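Local coordinates for protein BCL2-like 10 (Danio rerio, PDB 6FBX) that acts as a pro-survival member of the Bcl-2 family that restrains apoptosis and binds the BH3 segment of the pro-apoptotic protein Bad in its groove, at residues 12-17 with 118-123; 60-65 with 103-108. All blocks are in the same frame, centred on the assembly; numbering follows the deposited sequence.

Contact 1 of 2, residues 12-17 with 118-123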
loop_
_atom_site.group_PDB
_atom_site.type_symbol
_atom_site.label_atom_id
_atom_site.label_comp_id
_atom_site.label_asym_id
_atom_site.label_seq_id
_atom_site.Cartn_x
_atom_site.Cartn_y
_atom_site.Cartn_z
ATOM N N GLN A 12 -6.902 9.773 7.471
ATOM C CA GLN A 12 -5.474 9.749 7.770
ATOM C C GLN A 12 -4.727 8.859 6.787
ATOM O O GLN A 12 -3.632 9.207 6.324
ATOM C CB GLN A 12 -5.236 9.264 9.201
ATOM C CG GLN A 12 -5.798 10.178 10.274
ATOM C CD GLN A 12 -5.079 11.506 10.331
ATOM O OE1 GLN A 12 -3.903 11.573 10.685
ATOM N NE2 GLN A 12 -5.780 12.575 9.968
ATOM N N THR A 13 -5.302 7.700 6.463
ATOM C CA THR A 13 -4.670 6.785 5.521
ATOM C C THR A 13 -4.660 7.366 4.112
ATOM O O THR A 13 -3.674 7.219 3.382
ATOM C CB THR A 13 -5.394 5.438 5.541
ATOM O OG1 THR A 13 -5.402 4.919 6.879
ATOM C CG2 THR A 13 -4.712 4.436 4.618
ATOM N N LEU A 14 -5.747 8.030 3.712
ATOM C CA LEU A 14 -5.804 8.621 2.380
ATOM C C LEU A 14 -4.692 9.644 2.192
ATOM O O LEU A 14 -3.994 9.641 1.172
ATOM C CB LEU A 14 -7.175 9.263 2.153
ATOM C CG LEU A 14 -7.422 9.881 0.774
ATOM C CD1 LEU A 14 -7.353 8.827 -0.324
ATOM C CD2 LEU A 14 -8.758 10.594 0.748
ATOM N N LEU A 15 -4.517 10.538 3.170
ATOM C CA LEU A 15 -3.433 11.513 3.092
ATOM C C LEU A 15 -2.085 10.821 2.946
ATOM O O LEU A 15 -1.238 11.248 2.153
ATOM C CB LEU A 15 -3.440 12.406 4.334
ATOM C CG LEU A 15 -4.654 13.321 4.514
ATOM C CD1 LEU A 15 -4.658 13.943 5.904
ATOM C CD2 LEU A 15 -4.675 14.407 3.451
ATOM N N LEU A 16 -1.872 9.744 3.703
ATOM C CA LEU A 16 -0.606 9.024 3.643
ATOM C C LEU A 16 -0.416 8.363 2.283
ATOM O O LEU A 16 0.654 8.466 1.671
ATOM C CB LEU A 16 -0.557 7.984 4.762
ATOM C CG LEU A 16 0.809 7.384 5.080
ATOM C CD1 LEU A 16 1.731 8.440 5.668
ATOM C CD2 LEU A 16 0.652 6.211 6.038
ATOM N N ALA A 17 -1.453 7.685 1.793
ATOM C CA ALA A 17 -1.371 7.041 0.485
ATOM C C ALA A 17 -1.189 8.066 -0.625
ATOM O O ALA A 17 -0.393 7.858 -1.548
ATOM C CB ALA A 17 -2.626 6.205 0.237
ATOM N N LEU A 118 -6.522 4.484 -6.516
ATOM C CA LEU A 118 -5.737 3.510 -5.764
ATOM C C LEU A 118 -5.537 3.965 -4.325
ATOM O O LEU A 118 -5.606 3.154 -3.396
ATOM C CB LEU A 118 -4.393 3.274 -6.449
ATOM C CG LEU A 118 -4.396 2.266 -7.607
ATOM C CD1 LEU A 118 -5.575 2.468 -8.539
ATOM C CD2 LEU A 118 -3.086 2.352 -8.376
ATOM N N ALA A 119 -5.291 5.260 -4.120
ATOM C CA ALA A 119 -5.147 5.780 -2.765
ATOM C C ALA A 119 -6.424 5.570 -1.961
ATOM O O ALA A 119 -6.375 5.176 -0.788
ATOM C CB ALA A 119 -4.786 7.265 -2.809
ATOM N N GLU A 120 -7.577 5.836 -2.574
ATOM C CA GLU A 120 -8.846 5.643 -1.884
ATOM C C GLU A 120 -9.092 4.173 -1.577
ATOM O O GLU A 120 -9.681 3.847 -0.541
ATOM C CB GLU A 120 -9.987 6.210 -2.729
ATOM C CG GLU A 120 -9.929 7.719 -2.896
ATOM C CD GLU A 120 -11.012 8.251 -3.809
ATOM O OE1 GLU A 120 -11.740 9.175 -3.391
ATOM O OE2 GLU A 120 -11.141 7.743 -4.944
ATOM N N THR A 121 -8.648 3.274 -2.459
ATOM C CA THR A 121 -8.806 1.846 -2.205
ATOM C C THR A 121 -8.007 1.412 -0.981
ATOM O O THR A 121 -8.514 0.666 -0.134
ATOM C CB THR A 121 -8.386 1.053 -3.442
ATOM O OG1 THR A 121 -9.242 1.406 -4.535
ATOM C CG2 THR A 121 -8.482 -0.446 -3.196
ATOM N N ILE A 122 -6.758 1.871 -0.867
ATOM C CA ILE A 122 -5.970 1.585 0.331
ATOM C C ILE A 122 -6.666 2.152 1.560
ATOM O O ILE A 122 -6.796 1.481 2.590
ATOM C CB ILE A 122 -4.545 2.150 0.192
ATOM C CG1 ILE A 122 -3.754 1.371 -0.863
ATOM C CG2 ILE A 122 -3.812 2.107 1.540
ATOM C CD1 ILE A 122 -2.413 1.997 -1.208
ATOM N N ALA A 123 -7.109 3.408 1.470
ATOM C CA ALA A 123 -7.734 4.066 2.613
ATOM C C ALA A 123 -8.989 3.325 3.059
ATOM O O ALA A 123 -9.201 3.108 4.257
ATOM C CB ALA A 123 -8.058 5.519 2.260
#

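Contact 2 of 2, residues 60-65 with 103-108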
loop_
_atom_site.group_PDB
_atom_site.type_symbol
_atom_site.label_atom_id
_atom_site.label_comp_id
_atom_site.label_asym_id
_atom_site.label_seq_id
_atom_site.Cartn_x
_atom_site.Cartn_y
_atom_site.Cartn_z
ATOM N N GLU A 60 2.519 -7.506 -14.756
ATOM C CA GLU A 60 1.594 -8.636 -14.842
ATOM C C GLU A 60 0.205 -8.233 -14.362
ATOM O O GLU A 60 -0.801 -8.486 -15.036
ATOM C CB GLU A 60 2.108 -9.817 -14.013
ATOM C CG GLU A 60 3.234 -10.616 -14.642
ATOM C CD GLU A 60 3.569 -11.857 -13.834
ATOM O OE1 GLU A 60 4.274 -11.733 -12.811
ATOM O OE2 GLU A 60 3.109 -12.955 -14.213
ATOM N N PHE A 61 0.141 -7.617 -13.179
ATOM C CA PHE A 61 -1.119 -7.166 -12.597
ATOM C C PHE A 61 -1.914 -6.322 -13.589
ATOM O O PHE A 61 -3.071 -6.626 -13.902
ATOM C CB PHE A 61 -0.814 -6.381 -11.316
ATOM C CG PHE A 61 -2.013 -5.730 -10.675
ATOM C CD1 PHE A 61 -2.612 -6.298 -9.566
ATOM C CD2 PHE A 61 -2.518 -4.537 -11.162
ATOM C CE1 PHE A 61 -3.698 -5.696 -8.963
ATOM C CE2 PHE A 61 -3.608 -3.933 -10.566
ATOM C CZ PHE A 61 -4.198 -4.511 -9.465
ATOM N N LEU A 62 -1.300 -5.252 -14.101
ATOM C CA LEU A 62 -2.030 -4.343 -14.977
ATOM C C LEU A 62 -2.417 -5.007 -16.291
ATOM O O LEU A 62 -3.408 -4.607 -16.913
ATOM C CB LEU A 62 -1.199 -3.086 -15.242
ATOM C CG LEU A 62 -1.018 -2.145 -14.051
ATOM C CD1 LEU A 62 -0.083 -1.004 -14.416
ATOM C CD2 LEU A 62 -2.357 -1.595 -13.562
ATOM N N ASP A 63 -1.663 -6.019 -16.729
ATOM C CA ASP A 63 -1.985 -6.696 -17.977
ATOM C C ASP A 63 -3.063 -7.762 -17.814
ATOM O O ASP A 63 -3.691 -8.140 -18.809
ATOM C CB ASP A 63 -0.730 -7.331 -18.580
ATOM C CG ASP A 63 0.274 -6.297 -19.057
ATOM O OD1 ASP A 63 1.490 -6.583 -19.022
ATOM O OD2 ASP A 63 -0.152 -5.192 -19.449
ATOM N N THR A 64 -3.289 -8.257 -16.594
ATOM C CA THR A 64 -4.333 -9.246 -16.351
ATOM C C THR A 64 -5.573 -8.656 -15.693
ATOM O O THR A 64 -6.621 -9.313 -15.686
ATOM C CB THR A 64 -3.802 -10.389 -15.472
ATOM O OG1 THR A 64 -3.487 -9.897 -14.164
ATOM C CG2 THR A 64 -2.559 -11.014 -16.093
ATOM N N CYS A 65 -5.490 -7.439 -15.157
ATOM C CA CYS A 65 -6.619 -6.874 -14.425
ATOM C C CYS A 65 -7.685 -6.338 -15.367
ATOM O O CYS A 65 -8.858 -6.718 -15.270
ATOM C CB CYS A 65 -6.145 -5.767 -13.489
ATOM S SG CYS A 65 -7.520 -4.876 -12.736
ATOM N N SER A 103 3.209 4.464 -10.690
ATOM C CA SER A 103 4.258 4.914 -11.599
ATOM C C SER A 103 4.126 4.245 -12.962
ATOM O O SER A 103 4.373 4.876 -13.998
ATOM C CB SER A 103 5.633 4.624 -10.997
ATOM O OG SER A 103 5.769 5.240 -9.729
ATOM N N GLU A 104 3.743 2.967 -12.982
ATOM C CA GLU A 104 3.578 2.266 -14.252
ATOM C C GLU A 104 2.395 2.826 -15.033
ATOM O O GLU A 104 2.474 2.991 -16.256
ATOM C CB GLU A 104 3.408 0.765 -14.000
ATOM C CG GLU A 104 3.172 -0.076 -15.247
ATOM C CD GLU A 104 4.396 -0.179 -16.132
ATOM O OE1 GLU A 104 5.523 -0.067 -15.604
ATOM O OE2 GLU A 104 4.233 -0.384 -17.356
ATOM N N LEU A 105 1.290 3.134 -14.346
ATOM C CA LEU A 105 0.138 3.713 -15.029
ATOM C C LEU A 105 0.487 5.062 -15.645
ATOM O O LEU A 105 0.064 5.371 -16.766
ATOM C CB LEU A 105 -1.036 3.844 -14.058
ATOM C CG LEU A 105 -1.684 2.518 -13.656
ATOM C CD1 LEU A 105 -2.543 2.681 -12.406
ATOM C CD2 LEU A 105 -2.517 1.970 -14.805
ATOM N N LEU A 106 1.262 5.882 -14.931
ATOM C CA LEU A 106 1.730 7.139 -15.505
ATOM C C LEU A 106 2.620 6.893 -16.716
ATOM O O LEU A 106 2.497 7.581 -17.736
ATOM C CB LEU A 106 2.472 7.956 -14.447
ATOM C CG LEU A 106 1.612 8.932 -13.639
ATOM C CD1 LEU A 106 0.423 8.229 -13.002
ATOM C CD2 LEU A 106 2.448 9.632 -12.577
ATOM N N SER A 107 3.527 5.916 -16.624
ATOM C CA SER A 107 4.378 5.592 -17.764
ATOM C C SER A 107 3.555 5.203 -18.983
ATOM O O SER A 107 3.980 5.437 -20.120
ATOM C CB SER A 107 5.341 4.459 -17.402
ATOM O OG SER A 107 6.326 4.900 -16.486
ATOM N N ARG A 108 2.383 4.613 -18.771
ATOM C CA ARG A 108 1.520 4.177 -19.859
ATOM C C ARG A 108 0.603 5.280 -20.370
ATOM O O ARG A 108 -0.243 5.013 -21.228
ATOM C CB ARG A 108 0.688 2.975 -19.403
ATOM C CG ARG A 108 1.545 1.769 -19.050
ATOM C CD ARG A 108 0.725 0.583 -18.582
ATOM N NE ARG A 108 1.566 -0.603 -18.437
ATOM C CZ ARG A 108 1.118 -1.855 -18.438
ATOM N NH1 ARG A 108 1.971 -2.862 -18.304
ATOM N NH2 ARG A 108 -0.180 -2.106 -18.581
#

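Contact 1 of 2, residues 12-17 with 118-123
Leu14 has the largest area buried by this contact, and it meets two successive turns of the opposing helix with different atoms. Its CB rests on the methyl of Ala123, CB to CB 3.8 Å, while its CD1 extends past Ala119 and reaches the backbone N of Glu120 at 3.7 Å. CG lies anti to the backbone N (chi1 -177°), which brings a branch that starts at the flank of helix 12-17 round to the other segment. The same CD1 touches Ala119 CB and the CG methylene of Glu120, so this leucine methyl is packed partly on backbone and partly on the aliphatic start of an acidic side chain. Ala123 and Ala17, next in buried area, explain how close the helices come. The CA atoms of Leu14 and Ala123 are 5.0 Å apart, and Ala17 meets Ala119 methyl to methyl, CB to CB 3.9 Å. With a methyl as the whole side chain at three of these positions, the axes of the short segments approach to 8.2 Å at 142°, a splayed antiparallel crossing. No hydrogen bond spans the interface. Thr13 meets the other helix chiefly through its methyl: CG2 sits 3.6 Å from Ala123 CA, and the Thr13 and Ile122 side chains cross at about a right angle. Its hydroxyl OG1 is satisfied by Leu9 O and by Trp140 NE1. Such apolar helix-on-helix packing belongs to the core of the all-helical Bcl-2 bundle. Within it, helix 2-24 and helix 112-129 meet here; Ile122 also packs on Ile94, Phe95 and Thr98 of helix 88-107, Thr121 faces helix 69-80, and Leu16 leads from helix 2-24 to helix 34-49.

Contact 2 of 2, residues 60-65 with 103-108
The guanidinium of Arg108 has Leu62 CD1 over one face, displaced toward the rim, and the carboxylate of Asp63 at its edge. The two charged planes are 22° apart, close to coplanar, yet the grip is uneven. Arg108 NH2 donates to Asp63 OD2 at 3.2 Å, approaching from above the carboxylate plane; NH1 adds a weak bond to that oxygen, Asp63 OD2, at 3.4 Å. On another side of the group, Arg108 NE gives a shorter bond to Glu104 OE2, 2.9 Å and 155° at the hydrogen, received on the anti lone pair. Glu104 can reach it because its chain bends at chi2 (70°), and the two acids on one guanidinium are likely to limit its rotation. Asp63, Glu104 and Arg108 thus form a salt-bridge network between helix 51-65 and the end of helix 88-107, with Arg108 just beyond its last turn. In the Bcl-2 fold these helices border the BH3-binding groove: Glu60, Phe61 and Thr64 reach the bound Bad peptide, and Cys65 is tied by a disulfide to Cys72 of helix 69-80. Beneath the charges, Leu62 provides the apolar part. Its CD1 lies 3.5 Å from Glu104 CG, its CD2 packs on Leu105 CD2 at 3.8 Å, and its CB lies 3.6 Å from Arg108 NH2. A serine here would probably open a gap over Leu105 and the Glu104 methylene, leaving the arginine face without its apolar cover. CD2 of Leu62 also lies in plane with the edge of the Phe61 ring, and that ring also meets Phe97 edge-to-face. Leu62 itself continues onto Leu101, one turn before Leu105 on helix 88-107.

Overall arrangement
Contact 1 is core and contact 2 is surface: six of the seven touching residues of contact 1 are buried, against none of five in contact 2, and their centres lie about 7 Å and 16 Å from that of the chain. The chemistry follows the position, mostly apolar packing of alanines and larger aliphatic side chains with no cross-helix hydrogen bond in contact 1, and a salt-bridge network over a leucine pair in contact 2. They share no helix, although helix 88-107 directly precedes helix 112-129, and contact 2 is nested in the chain loop closed by contact 1. Their centres are about 19 Å apart, and they touch where Leu118 CD2 meets Leu105 CD1 at 4.1 Å.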